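VAL-1 (Chlorella virus, PDB 3GNE) is a family 14 polysaccharide lyase that cleaves alginate, with a mode of action that depends on pH. Local coordinates at residues Asn10-Gly15 with Val24-Ser29; Ala63-Leu68 with Ile73-Glu78; Ser213-Asn218 with Thr236-Lys241; Ser29-Phe34 with Arg38-Val43; Gly95-Ile98 with Ala103-Tyr106. One frame throughout, in Å; residues are numbered along the deposited sequence. Where two conformers were deposited one is given.

How the contacts relate
Contacts 2, 3 and 5 are buried. Contacts 2 and 3 are centred only 4 Å apart, and in both the side chains of a seven-stranded sheet or its connecting loop meet those of the facing sheet without a hydrogen bond between the segments. Contact 2 is largely aliphatic with one phenylalanine, contact 3 aromatic. Contacts 1 and 4 share Ser-29 at the periphery; the first packs a turn on a strand end without hydrogen bonds, the second is a hairpin knit by backbone bonds. Contact 5, on the opposite side of the chain's centre from contact 4, packs a loop onto strand 91-99. Strand 231-241 of contact 3 neighbours strands of contacts 2 and 4, and strand 212-221 neighbours that of contact 5.

Contact 1 (Asn10-Gly15 with Val24-Ser29); sequences NLLTKG and VNMKKS
Val-24 lies at the end of strand 21-25, an outermost strand of the seven-stranded sheet in this two-sheet beta sandwich, and packs against the type I turn Leu-11 to Lys-14. Its two methyl branches divide the work. CG2 rests on the backbone of the turn, 3.4 Å from Leu-12 O, while CG1, anti to the backbone N (chi1 -177°), meets Thr-13 CG2 at 3.9 Å, the two side chains crossing at about a right angle. Both Val-24 and Leu-12 also touch Phe-61 of the adjoining strand 59-63. Met-26 comes next. In the conformer described here its chain bends at both chi2 (-52°) and chi3 (-68°), which brings the thioether round to Leu-12. Met-26 CG passes Thr-13 CG2 at 4.1 Å, and SD lies 3.7 Å from Leu-12 CD2, with CE against that same methyl at 4.0 Å. Met-26 also opens a type II' turn, whose lysines reach away from the contact: Lys-27 NZ bonds to Gly-57 O, and Lys-28 NZ forms a salt bridge with Asp-45. Ser-29 closes the turn, its N bonding to Met-26 O at 2.8 Å.

Contact 2 (Ala63-Leu68 with Ile73-Glu78); sequences AVPDGL and ITFAWE
Leu-68 CD1 lies against the branch point of Ile-73, 3.9 Å from CG2 and 4.0 Å from CG1, with the two side chains crossing at about a right angle. One methyl thus meets both arms of the isoleucine. The Leu-68 side chain gets there because CG stands anti to the backbone N (chi1 165°), and its end comes closer to the strand than its first bond would suggest. Beside this pair, Pro-65 meets Phe-75 at the ring edge: CG sits near the ring plane, 4.2 Å from CE1. Behind these apolar contacts is a type II turn from Pro-65 to Leu-68, closed by Leu-68 N to Pro-65 O at 2.9 Å. Its third position needs a positive phi, which Gly-67 adopts without strain. The turn belongs to the connection from strand 59-63 to strand 72-80, where the chain leaves one sheet of the beta sandwich and enters the other. Its side chains pack on both sheets: Pro-65 touches Met-240 of strand 231-241, and Leu-68 touches Ile-212. Met-240 also reaches Ile-73 and Phe-75. Trp-19 packs on Pro-65, while the Phe-75 ring stacks with that of Phe-215 from the facing sheet.

Contact 3 (Ser213-Asn218 with Thr236-Lys241); sequences SRFDWN and TNFQMK
Phe-238 drives one corner of its ring into the face of Trp-217, a T-shaped stack in which a single carbon meets the whole six-membered ring of the indole. Phe-238 CE1 stands 3.6 Å above the indole plane and 3.7 Å from Trp-217 CE3. Even the farthest carbon of that six-membered ring, Trp-217 CZ2, is 4.1 Å from Phe-238 CE1. The planes stand at 87° and the ring centroids are 5.0 Å apart. Trp-217 reaches inward with CG anti to its backbone N (chi1 -177°), laying its indole across the path of the phenylalanine. Phe-215, two residues earlier on the same strand, adds a looser contact, CE2 to Phe-238 CD1 at 4.3 Å, at an oblique angle.

The other side of strand 213-218 is polar. Arg-214 grips Asp-216 side-on in a salt bridge, with NE at 3.0 Å and NH2 at 3.2 Å both converging on OD1 from the same face of the carboxylate plane. OD2 of Asp-216 and ND2 of Asn-218 bind one glycerol, probably from the crystallisation liquor, which may hint at a surface that takes sugar-like hydroxyls.

Strand 212-221 runs between strands 59-63 and 91-99, with a classic beta bulge where Ser-213 and Arg-214 both face Phe-97. In the opposing sheet, strand 231-241 is paired with strands 72-80, 37-44 and 3-6. Trp-77 and Phe-235 also meet Trp-217 edge-to-face, so the pair sits within a cluster of aromatic rings between the two sheets.

Contact 4 (Ser29-Phe34 with Arg38-Val43); sequences SAVTTF and RVVKAV
A beta hairpin joins strands 30-34 and 37-44, and Ala-30 with Lys-41 and Thr-32 with Val-39 form its antiparallel hydrogen-bonded pairs. Each gives two backbone bonds, among them Lys-41 N to Ala-30 O at 2.8 Å and the nearly straight Val-39 N to Thr-32 O, also 2.8 Å with 176° at the hydrogen. At the open end Ser-29 extends the ladder with its side chain: OG accepts from Val-43 N at 3.0 Å and bonds also to Gly-58 O, tying the hairpin to the neighbouring loop.

On one face Val-31 and Val-40 form a non-hydrogen-bonded pair, CG2 to CG2 at 4.0 Å. Next to them Arg-38 bends at chi2 (72°) and folds back over the first strand. NH1 then reaches Thr-33 OG1 at 3.1 Å in the guanidinium plane, while Val-31 CG1 and the Thr-32 backbone N lie over one face of the group. On the opposite face of the hairpin, Thr-32 and Val-39 lie side by side, their CG2 methyls 3.7 Å apart, and Phe-34 CB closes on that same Val-39 methyl at 3.9 Å. Thr-33 N is buried here without a partner.

Strand 37-44 continues into the sheet through strand 231-241, where Val-40 pairs with Phe-235, leaving 30-34 as the outer strand. With 125° between the strand directions, this is a strongly twisted beta hairpin at the margin of a sandwich sheet.

Contact 5 (Gly95-Ile98 with Ala103-Tyr106); sequences GTFI and ASGY
The Phe-97 ring meets Ser-104 at its edge and has the guanidinium of Arg-214 over one face in a cation-pi contact. CB of Ser-104 sits near the ring plane, 4.1 Å from Phe-97 CZ. Ala-103 comes in next to it: its O approaches Phe-97 CE2 obliquely at 3.7 Å, and its CB reaches the same carbon at 4.0 Å. One outer corner of the ring therefore takes both a methyl and a carbonyl oxygen, and that oxygen is also bonded by Ser-114 OG from strand 112-119. Phe-97 points its ring at the loop with CG anti to the carbonyl carbon (chi1 -84°).

This contact folds a connection back onto the strand it has just left. Strands 91-99 and 112-119 are antiparallel neighbours in the seven-stranded sheet of the beta sandwich, and residues 103-106 belong to the long loop between them, lying over the same side of the sheet as Arg-214. No hydrogen bond crosses between the two segments; the loop is fastened by other partners, such as Tyr-130 OH on Tyr-106 N.

Backbone angles turn left-handed at Gly-105 and again at Tyr-106, swinging the chain away from the strand. Gly-105 N bonds to a citrate, probably from the crystallisation liquor, with the Ser-104 side chain about 3 Å away. It may mark a pocket for anionic groups, consistent with a place where a uronate polymer could lie.

Contact 1 (Asn10-Gly15 with Val24-Ser29)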
# COMPACT_ATOMS: atom_id res chain seq x y z
N ASN A 10 6.58 9.78 16.10
CA ASN A 10 6.38 10.02 17.53
C ASN A 10 4.94 10.42 17.85
O ASN A 10 4.54 10.43 19.04
CB ASN A 10 7.32 11.14 17.98
CG ASN A 10 8.76 10.66 17.91
OD1 ASN A 10 9.63 11.42 17.49
ND2 ASN A 10 8.93 9.41 18.29
N LEU A 11 4.17 10.72 16.80
CA LEU A 11 2.73 10.98 17.04
C LEU A 11 1.83 9.84 16.55
O LEU A 11 0.59 10.02 16.49
CB LEU A 11 2.36 12.29 16.28
CG LEU A 11 3.15 13.54 16.75
CD1 LEU A 11 2.76 14.72 15.86
CD2 LEU A 11 2.90 13.83 18.20
N LEU A 12 2.38 8.67 16.17
CA LEU A 12 1.60 7.65 15.51
C LEU A 12 0.33 7.26 16.28
O LEU A 12 -0.69 7.10 15.61
CB LEU A 12 2.48 6.40 15.33
CG LEU A 12 1.83 5.29 14.48
CD1 LEU A 12 1.52 5.75 13.08
CD2 LEU A 12 2.77 4.11 14.51
N THR A 13 0.43 7.16 17.60
CA THR A 13 -0.76 6.74 18.36
C THR A 13 -1.35 7.93 19.11
O THR A 13 -2.09 7.68 20.06
CB THR A 13 -0.44 5.61 19.35
OG1 THR A 13 0.64 6.08 20.23
CG2 THR A 13 0.02 4.35 18.65
N LYS A 14 -1.04 9.16 18.72
CA LYS A 14 -1.52 10.39 19.34
C LYS A 14 -2.16 11.24 18.27
O LYS A 14 -2.28 12.46 18.46
CB LYS A 14 -0.36 11.18 19.99
CG LYS A 14 0.42 10.38 21.00
CD LYS A 14 1.55 11.20 21.66
CE LYS A 14 2.60 10.21 22.14
NZ LYS A 14 3.54 10.59 23.21
N GLY A 15 -2.61 10.67 17.15
CA GLY A 15 -3.34 11.38 16.11
C GLY A 15 -2.54 11.66 14.86
O GLY A 15 -3.08 12.05 13.83
N VAL A 24 -4.85 2.57 14.61
CA VAL A 24 -3.49 1.97 14.71
C VAL A 24 -3.60 0.61 15.38
O VAL A 24 -4.05 0.50 16.53
CB VAL A 24 -2.57 2.89 15.50
CG1 VAL A 24 -1.14 2.31 15.56
CG2 VAL A 24 -2.52 4.31 14.90
N ASN A 25 -3.17 -0.41 14.67
CA ASN A 25 -3.00 -1.73 15.33
C ASN A 25 -1.48 -1.94 15.43
O ASN A 25 -0.85 -2.28 14.42
CB ASN A 25 -3.60 -2.86 14.53
CG ASN A 25 -5.07 -2.85 14.53
OD1 ASN A 25 -5.75 -3.62 15.21
ND2 ASN A 25 -5.65 -1.91 13.78
N MET A 26 -0.94 -1.69 16.62
CA MET A 26 0.52 -1.84 16.80
C MET A 26 0.91 -3.33 16.94
O MET A 26 2.01 -3.67 16.54
CB MET A 26 1.04 -1.09 18.02
CG MET A 26 1.03 0.43 17.89
SD MET A 26 1.83 1.07 16.44
CE MET A 26 3.59 0.75 16.61
N LYS A 27 0.02 -4.13 17.49
CA LYS A 27 0.32 -5.58 17.61
C LYS A 27 1.61 -5.72 18.40
O LYS A 27 1.72 -5.15 19.51
CB LYS A 27 0.32 -6.27 16.25
CG LYS A 27 -1.06 -6.14 15.57
CD LYS A 27 -0.94 -6.75 14.16
CE LYS A 27 -2.14 -6.70 13.35
NZ LYS A 27 -2.05 -7.50 12.13
N LYS A 28 2.59 -6.47 17.88
CA LYS A 28 3.90 -6.65 18.51
C LYS A 28 4.94 -5.70 17.96
O LYS A 28 6.11 -5.85 18.32
CB LYS A 28 4.40 -8.09 18.29
CG LYS A 28 3.56 -9.07 19.13
CD LYS A 28 4.16 -10.47 18.95
CE LYS A 28 3.40 -11.39 19.91
NZ LYS A 28 4.19 -12.65 20.09
N SER A 29 4.52 -4.78 17.12
CA SER A 29 5.45 -3.81 16.54
C SER A 29 5.66 -2.62 17.47
O SER A 29 4.92 -2.45 18.44
CB SER A 29 4.93 -3.35 15.19
OG SER A 29 4.83 -4.48 14.29

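Contact 2 (Ala63-Leu68 with Ile73-Glu78)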
# COMPACT_ATOMS: atom_id res chain seq x y z
N ALA A 63 -4.84 6.87 7.54
CA ALA A 63 -4.59 8.29 7.66
C ALA A 63 -5.34 9.00 6.56
O ALA A 63 -5.45 8.50 5.43
CB ALA A 63 -3.11 8.62 7.56
N VAL A 64 -5.81 10.19 6.84
CA VAL A 64 -6.42 11.08 5.83
C VAL A 64 -5.71 12.42 5.98
O VAL A 64 -6.20 13.33 6.66
CB VAL A 64 -7.95 11.19 6.00
CG1 VAL A 64 -8.54 11.98 4.86
CG2 VAL A 64 -8.65 9.81 6.03
N PRO A 65 -4.50 12.57 5.46
CA PRO A 65 -3.72 13.75 5.83
C PRO A 65 -4.27 15.03 5.29
O PRO A 65 -4.79 15.12 4.17
CB PRO A 65 -2.32 13.43 5.30
CG PRO A 65 -2.34 11.89 5.25
CD PRO A 65 -3.74 11.57 4.69
N ASP A 66 -4.10 16.08 6.14
CA ASP A 66 -4.41 17.42 5.62
C ASP A 66 -3.53 17.69 4.40
O ASP A 66 -2.30 17.54 4.47
CB ASP A 66 -4.09 18.43 6.69
CG ASP A 66 -4.84 18.18 7.97
OD1 ASP A 66 -5.92 17.53 7.99
OD2 ASP A 66 -4.42 18.70 9.01
N GLY A 67 -4.13 18.12 3.29
CA GLY A 67 -3.32 18.31 2.07
C GLY A 67 -3.55 17.16 1.06
O GLY A 67 -3.00 17.19 -0.05
N LEU A 68 -4.32 16.14 1.49
CA LEU A 68 -4.60 15.05 0.52
C LEU A 68 -5.33 15.55 -0.70
O LEU A 68 -6.42 16.15 -0.61
CB LEU A 68 -5.45 13.99 1.26
CG LEU A 68 -6.14 12.97 0.31
CD1 LEU A 68 -5.20 12.05 -0.38
CD2 LEU A 68 -7.11 12.11 1.10
N ILE A 73 -2.57 11.48 -5.79
CA ILE A 73 -1.65 11.61 -4.68
C ILE A 73 -0.67 10.45 -4.70
O ILE A 73 -1.02 9.37 -5.22
CB ILE A 73 -2.46 11.64 -3.36
CG1 ILE A 73 -1.71 12.33 -2.23
CG2 ILE A 73 -2.91 10.24 -2.93
CD1 ILE A 73 -1.46 13.80 -2.46
N THR A 74 0.47 10.66 -4.08
CA THR A 74 1.48 9.61 -3.92
C THR A 74 1.78 9.45 -2.43
O THR A 74 1.82 10.42 -1.68
CB THR A 74 2.71 10.01 -4.73
OG1 THR A 74 2.28 9.93 -6.11
CG2 THR A 74 3.87 9.05 -4.48
N PHE A 75 1.96 8.19 -2.02
CA PHE A 75 2.49 7.92 -0.69
C PHE A 75 3.81 7.17 -0.86
O PHE A 75 4.01 6.41 -1.84
CB PHE A 75 1.49 7.08 0.14
CG PHE A 75 0.36 8.00 0.64
CD1 PHE A 75 0.55 8.74 1.80
CD2 PHE A 75 -0.83 8.10 -0.06
CE1 PHE A 75 -0.43 9.63 2.25
CE2 PHE A 75 -1.84 8.96 0.37
CZ PHE A 75 -1.62 9.64 1.55
N ALA A 76 4.69 7.42 0.09
CA ALA A 76 6.05 6.86 -0.03
C ALA A 76 6.55 6.47 1.36
O ALA A 76 6.08 7.02 2.37
CB ALA A 76 6.97 7.89 -0.65
N TRP A 77 7.44 5.52 1.42
CA TRP A 77 8.03 5.07 2.69
C TRP A 77 9.32 4.35 2.35
O TRP A 77 9.58 4.06 1.17
CB TRP A 77 7.10 4.13 3.49
CG TRP A 77 6.61 2.97 2.68
CD1 TRP A 77 7.20 1.73 2.56
CD2 TRP A 77 5.44 2.91 1.85
NE1 TRP A 77 6.46 0.92 1.71
CE2 TRP A 77 5.38 1.63 1.27
CE3 TRP A 77 4.42 3.86 1.55
CZ2 TRP A 77 4.35 1.23 0.40
CZ3 TRP A 77 3.40 3.44 0.68
CH2 TRP A 77 3.37 2.18 0.12
N GLU A 78 10.10 4.08 3.38
CA GLU A 78 11.33 3.31 3.19
C GLU A 78 11.28 2.08 4.05
O GLU A 78 10.72 2.11 5.16
CB GLU A 78 12.57 4.15 3.58
CG GLU A 78 12.59 5.40 2.65
CD GLU A 78 13.71 6.33 3.06
OE1 GLU A 78 14.67 5.89 3.69
OE2 GLU A 78 13.69 7.53 2.73

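Contact 3 (Ser213-Asn218 with Thr236-Lys241)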
# COMPACT_ATOMS: atom_id res chain seq x y z
N SER A 213 -9.71 8.46 -0.81
CA SER A 213 -10.31 8.75 0.52
C SER A 213 -9.40 8.48 1.66
O SER A 213 -9.63 9.08 2.69
CB SER A 213 -11.63 7.98 0.65
OG SER A 213 -11.42 6.59 0.49
N ARG A 214 -8.39 7.61 1.56
CA ARG A 214 -7.47 7.45 2.68
C ARG A 214 -6.19 6.77 2.25
O ARG A 214 -6.15 6.10 1.21
CB ARG A 214 -8.05 6.62 3.86
CG ARG A 214 -8.20 5.12 3.56
CD ARG A 214 -8.75 4.42 4.81
NE ARG A 214 -8.72 2.96 4.79
CZ ARG A 214 -9.63 2.17 4.21
NH1 ARG A 214 -10.65 2.75 3.53
NH2 ARG A 214 -9.49 0.86 4.30
N PHE A 215 -5.17 6.93 3.06
CA PHE A 215 -4.02 6.04 3.08
C PHE A 215 -4.28 4.92 4.07
O PHE A 215 -4.73 5.18 5.19
CB PHE A 215 -2.78 6.82 3.55
CG PHE A 215 -1.49 6.00 3.56
CD1 PHE A 215 -0.98 5.45 2.38
CD2 PHE A 215 -0.83 5.81 4.79
CE1 PHE A 215 0.23 4.73 2.40
CE2 PHE A 215 0.38 5.11 4.77
CZ PHE A 215 0.91 4.58 3.60
N ASP A 216 -4.04 3.69 3.62
CA ASP A 216 -4.25 2.56 4.49
C ASP A 216 -2.95 1.78 4.54
O ASP A 216 -2.47 1.25 3.54
CB ASP A 216 -5.36 1.68 3.91
CG ASP A 216 -5.83 0.67 4.95
OD1 ASP A 216 -6.68 1.03 5.80
OD2 ASP A 216 -5.33 -0.45 5.01
N TRP A 217 -2.37 1.70 5.72
CA TRP A 217 -1.16 0.95 5.99
C TRP A 217 -1.56 -0.35 6.66
O TRP A 217 -2.25 -0.34 7.66
CB TRP A 217 -0.22 1.72 6.93
CG TRP A 217 1.03 0.90 7.07
CD1 TRP A 217 1.42 0.14 8.14
CD2 TRP A 217 2.04 0.76 6.06
NE1 TRP A 217 2.60 -0.46 7.85
CE2 TRP A 217 3.04 -0.09 6.59
CE3 TRP A 217 2.21 1.30 4.79
CZ2 TRP A 217 4.19 -0.45 5.88
CZ3 TRP A 217 3.37 0.95 4.07
CH2 TRP A 217 4.32 0.11 4.62
N ASN A 218 -1.16 -1.49 6.14
CA ASN A 218 -1.48 -2.74 6.83
C ASN A 218 -0.52 -3.79 6.29
O ASN A 218 -0.70 -4.34 5.23
CB ASN A 218 -2.93 -3.13 6.57
CG ASN A 218 -3.35 -4.23 7.53
OD1 ASN A 218 -2.53 -4.86 8.19
ND2 ASN A 218 -4.64 -4.44 7.61
N THR A 236 10.15 3.44 7.69
CA THR A 236 10.42 4.82 8.13
C THR A 236 10.05 5.79 7.04
O THR A 236 9.84 5.41 5.90
CB THR A 236 11.92 4.96 8.53
OG1 THR A 236 12.11 6.19 9.24
CG2 THR A 236 12.83 4.90 7.28
N ASN A 237 10.03 7.08 7.39
CA ASN A 237 9.93 8.16 6.43
C ASN A 237 8.67 8.04 5.58
O ASN A 237 8.74 8.08 4.34
CB ASN A 237 11.19 8.24 5.53
CG ASN A 237 11.32 9.63 4.96
OD1 ASN A 237 10.77 10.61 5.47
ND2 ASN A 237 12.07 9.72 3.84
N PHE A 238 7.54 7.89 6.22
CA PHE A 238 6.26 7.88 5.50
C PHE A 238 5.94 9.29 5.03
O PHE A 238 5.91 10.23 5.83
CB PHE A 238 5.14 7.42 6.46
CG PHE A 238 5.22 5.95 6.80
CD1 PHE A 238 4.52 5.02 6.03
CD2 PHE A 238 5.97 5.47 7.86
CE1 PHE A 238 4.56 3.65 6.40
CE2 PHE A 238 6.04 4.15 8.22
CZ PHE A 238 5.33 3.23 7.46
N GLN A 239 5.74 9.47 3.72
CA GLN A 239 5.51 10.76 3.11
C GLN A 239 4.27 10.72 2.23
O GLN A 239 3.95 9.72 1.62
CB GLN A 239 6.72 11.16 2.22
CG GLN A 239 7.99 11.31 3.05
CD GLN A 239 9.19 11.62 2.19
OE1 GLN A 239 9.31 10.97 1.14
NE2 GLN A 239 10.07 12.54 2.57
N MET A 240 3.64 11.91 2.21
CA MET A 240 2.56 12.16 1.27
C MET A 240 3.13 13.11 0.22
O MET A 240 3.66 14.17 0.62
CB MET A 240 1.32 12.74 1.93
CG MET A 240 0.15 12.81 0.95
SD MET A 240 -1.39 13.41 1.65
CE MET A 240 -0.94 15.14 2.14
N LYS A 241 3.04 12.78 -1.05
CA LYS A 241 3.74 13.53 -2.10
C LYS A 241 2.79 13.90 -3.22
O LYS A 241 1.79 13.20 -3.40
CB LYS A 241 4.91 12.70 -2.67
CG LYS A 241 5.94 12.32 -1.58
CD LYS A 241 7.09 11.46 -2.15
CE LYS A 241 7.88 12.26 -3.17
NZ LYS A 241 9.07 11.48 -3.64

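Contact 4 (Ser29-Phe34 with Arg38-Val43)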
# COMPACT_ATOMS: atom_id res chain seq x y z
N SER A 29 4.52 -4.78 17.12
CA SER A 29 5.45 -3.81 16.54
C SER A 29 5.66 -2.62 17.47
O SER A 29 4.92 -2.45 18.44
CB SER A 29 4.93 -3.35 15.19
OG SER A 29 4.83 -4.48 14.29
N ALA A 30 6.65 -1.78 17.15
CA ALA A 30 6.94 -0.67 18.02
C ALA A 30 7.64 0.46 17.26
O ALA A 30 8.47 0.21 16.39
CB ALA A 30 7.85 -1.09 19.19
N VAL A 31 7.28 1.68 17.62
CA VAL A 31 8.09 2.82 17.20
C VAL A 31 9.38 2.84 18.01
O VAL A 31 9.38 2.73 19.23
CB VAL A 31 7.30 4.16 17.39
CG1 VAL A 31 8.14 5.38 17.10
CG2 VAL A 31 6.11 4.14 16.45
N THR A 32 10.51 2.94 17.31
CA THR A 32 11.82 2.87 17.96
C THR A 32 12.80 3.58 17.07
O THR A 32 12.44 4.25 16.10
CB THR A 32 12.16 1.39 18.24
OG1 THR A 32 13.32 1.32 19.08
CG2 THR A 32 12.45 0.64 16.94
N THR A 33 14.07 3.46 17.49
CA THR A 33 15.15 4.03 16.71
C THR A 33 16.04 2.91 16.17
O THR A 33 16.39 2.02 16.94
CB THR A 33 16.00 4.94 17.61
OG1 THR A 33 15.16 6.06 17.95
CG2 THR A 33 17.20 5.51 16.87
N PHE A 34 16.34 3.04 14.89
CA PHE A 34 17.17 1.99 14.26
C PHE A 34 18.00 2.70 13.23
O PHE A 34 17.46 3.52 12.44
CB PHE A 34 16.31 0.84 13.69
CG PHE A 34 17.12 -0.15 12.84
CD1 PHE A 34 17.89 -1.11 13.51
CD2 PHE A 34 17.14 -0.12 11.48
CE1 PHE A 34 18.67 -2.01 12.77
CE2 PHE A 34 17.90 -0.99 10.74
CZ PHE A 34 18.68 -1.92 11.40
N ARG A 38 14.00 7.34 13.11
CA ARG A 38 12.81 6.97 13.88
C ARG A 38 12.01 6.04 12.98
O ARG A 38 11.73 6.49 11.87
CB ARG A 38 12.02 8.23 14.30
CG ARG A 38 11.08 7.92 15.46
CD ARG A 38 11.86 7.73 16.75
NE ARG A 38 11.02 7.56 17.91
CZ ARG A 38 11.20 6.84 19.00
NH1 ARG A 38 12.28 6.12 19.20
NH2 ARG A 38 10.31 6.80 19.99
N VAL A 39 11.74 4.83 13.43
CA VAL A 39 11.15 3.82 12.58
C VAL A 39 10.02 3.11 13.31
O VAL A 39 9.85 3.24 14.50
CB VAL A 39 12.22 2.74 12.21
CG1 VAL A 39 13.48 3.40 11.66
CG2 VAL A 39 12.54 1.86 13.40
N VAL A 40 9.25 2.31 12.52
CA VAL A 40 8.44 1.27 13.15
C VAL A 40 9.17 -0.05 12.87
O VAL A 40 9.47 -0.39 11.73
CB VAL A 40 7.01 1.21 12.61
CG1 VAL A 40 6.23 0.15 13.40
CG2 VAL A 40 6.32 2.56 12.74
N LYS A 41 9.47 -0.75 13.98
CA LYS A 41 9.98 -2.12 13.91
C LYS A 41 8.74 -3.01 13.73
O LYS A 41 7.97 -3.16 14.70
CB LYS A 41 10.75 -2.47 15.16
CG LYS A 41 11.33 -3.89 15.21
CD LYS A 41 11.88 -4.16 16.63
CE LYS A 41 12.75 -5.38 16.70
NZ LYS A 41 13.63 -5.43 17.90
N ALA A 42 8.56 -3.50 12.54
CA ALA A 42 7.43 -4.41 12.23
C ALA A 42 7.81 -5.83 12.60
O ALA A 42 8.79 -6.40 12.04
CB ALA A 42 7.13 -4.36 10.74
N VAL A 43 7.07 -6.37 13.54
CA VAL A 43 7.37 -7.73 14.04
C VAL A 43 6.41 -8.70 13.44
O VAL A 43 5.20 -8.58 13.58
CB VAL A 43 7.25 -7.72 15.57
CG1 VAL A 43 7.32 -9.13 16.14
CG2 VAL A 43 8.33 -6.83 16.18

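Contact 5 (Gly95-Ile98 with Ala103-Tyr106)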
# COMPACT_ATOMS: atom_id res chain seq x y z
N GLY A 95 -1.21 1.31 0.95
CA GLY A 95 -1.51 2.06 -0.29
C GLY A 95 -2.73 2.92 -0.05
O GLY A 95 -3.03 3.34 1.06
N THR A 96 -3.40 3.20 -1.13
CA THR A 96 -4.49 4.16 -1.13
C THR A 96 -5.80 3.49 -1.40
O THR A 96 -5.87 2.56 -2.18
CB THR A 96 -4.14 5.19 -2.24
OG1 THR A 96 -4.92 6.35 -2.14
CG2 THR A 96 -4.46 4.53 -3.56
N PHE A 97 -6.86 3.97 -0.72
CA PHE A 97 -8.22 3.51 -0.97
C PHE A 97 -9.03 4.63 -1.61
O PHE A 97 -8.77 5.80 -1.31
CB PHE A 97 -8.90 3.04 0.33
CG PHE A 97 -8.51 1.58 0.65
CD1 PHE A 97 -7.21 1.24 0.99
CD2 PHE A 97 -9.48 0.57 0.62
CE1 PHE A 97 -6.87 -0.08 1.31
CE2 PHE A 97 -9.17 -0.75 0.90
CZ PHE A 97 -7.86 -1.06 1.23
N ILE A 98 -9.93 4.22 -2.50
CA ILE A 98 -10.78 5.09 -3.30
C ILE A 98 -12.22 4.96 -2.83
O ILE A 98 -12.65 3.81 -2.66
CB ILE A 98 -10.80 4.65 -4.78
CG1 ILE A 98 -9.45 4.74 -5.49
CG2 ILE A 98 -11.81 5.49 -5.56
CD1 ILE A 98 -8.70 5.92 -4.90
N ALA A 103 -12.74 -3.20 -0.56
CA ALA A 103 -11.81 -3.26 -1.70
C ALA A 103 -10.56 -3.95 -1.22
O ALA A 103 -9.43 -3.50 -1.51
CB ALA A 103 -11.52 -1.84 -2.20
N SER A 104 -10.76 -5.05 -0.52
CA SER A 104 -9.64 -5.85 -0.01
C SER A 104 -10.29 -7.05 0.68
O SER A 104 -11.51 -7.14 0.80
CB SER A 104 -8.80 -5.04 0.96
OG SER A 104 -9.53 -4.73 2.13
N GLY A 105 -9.47 -7.97 1.12
CA GLY A 105 -10.04 -9.06 1.95
C GLY A 105 -10.95 -9.96 1.14
O GLY A 105 -11.87 -10.52 1.71
N TYR A 106 -10.70 -10.14 -0.17
CA TYR A 106 -11.48 -11.01 -1.02
C TYR A 106 -12.91 -10.48 -1.16
O TYR A 106 -13.80 -11.25 -1.49
CB TYR A 106 -11.46 -12.47 -0.52
CG TYR A 106 -11.62 -13.53 -1.57
CD1 TYR A 106 -10.63 -13.79 -2.50
CD2 TYR A 106 -12.72 -14.36 -1.68
CE1 TYR A 106 -10.68 -14.75 -3.49
CE2 TYR A 106 -12.82 -15.33 -2.66
CZ TYR A 106 -11.82 -15.53 -3.56
OH TYR A 106 -11.95 -16.53 -4.52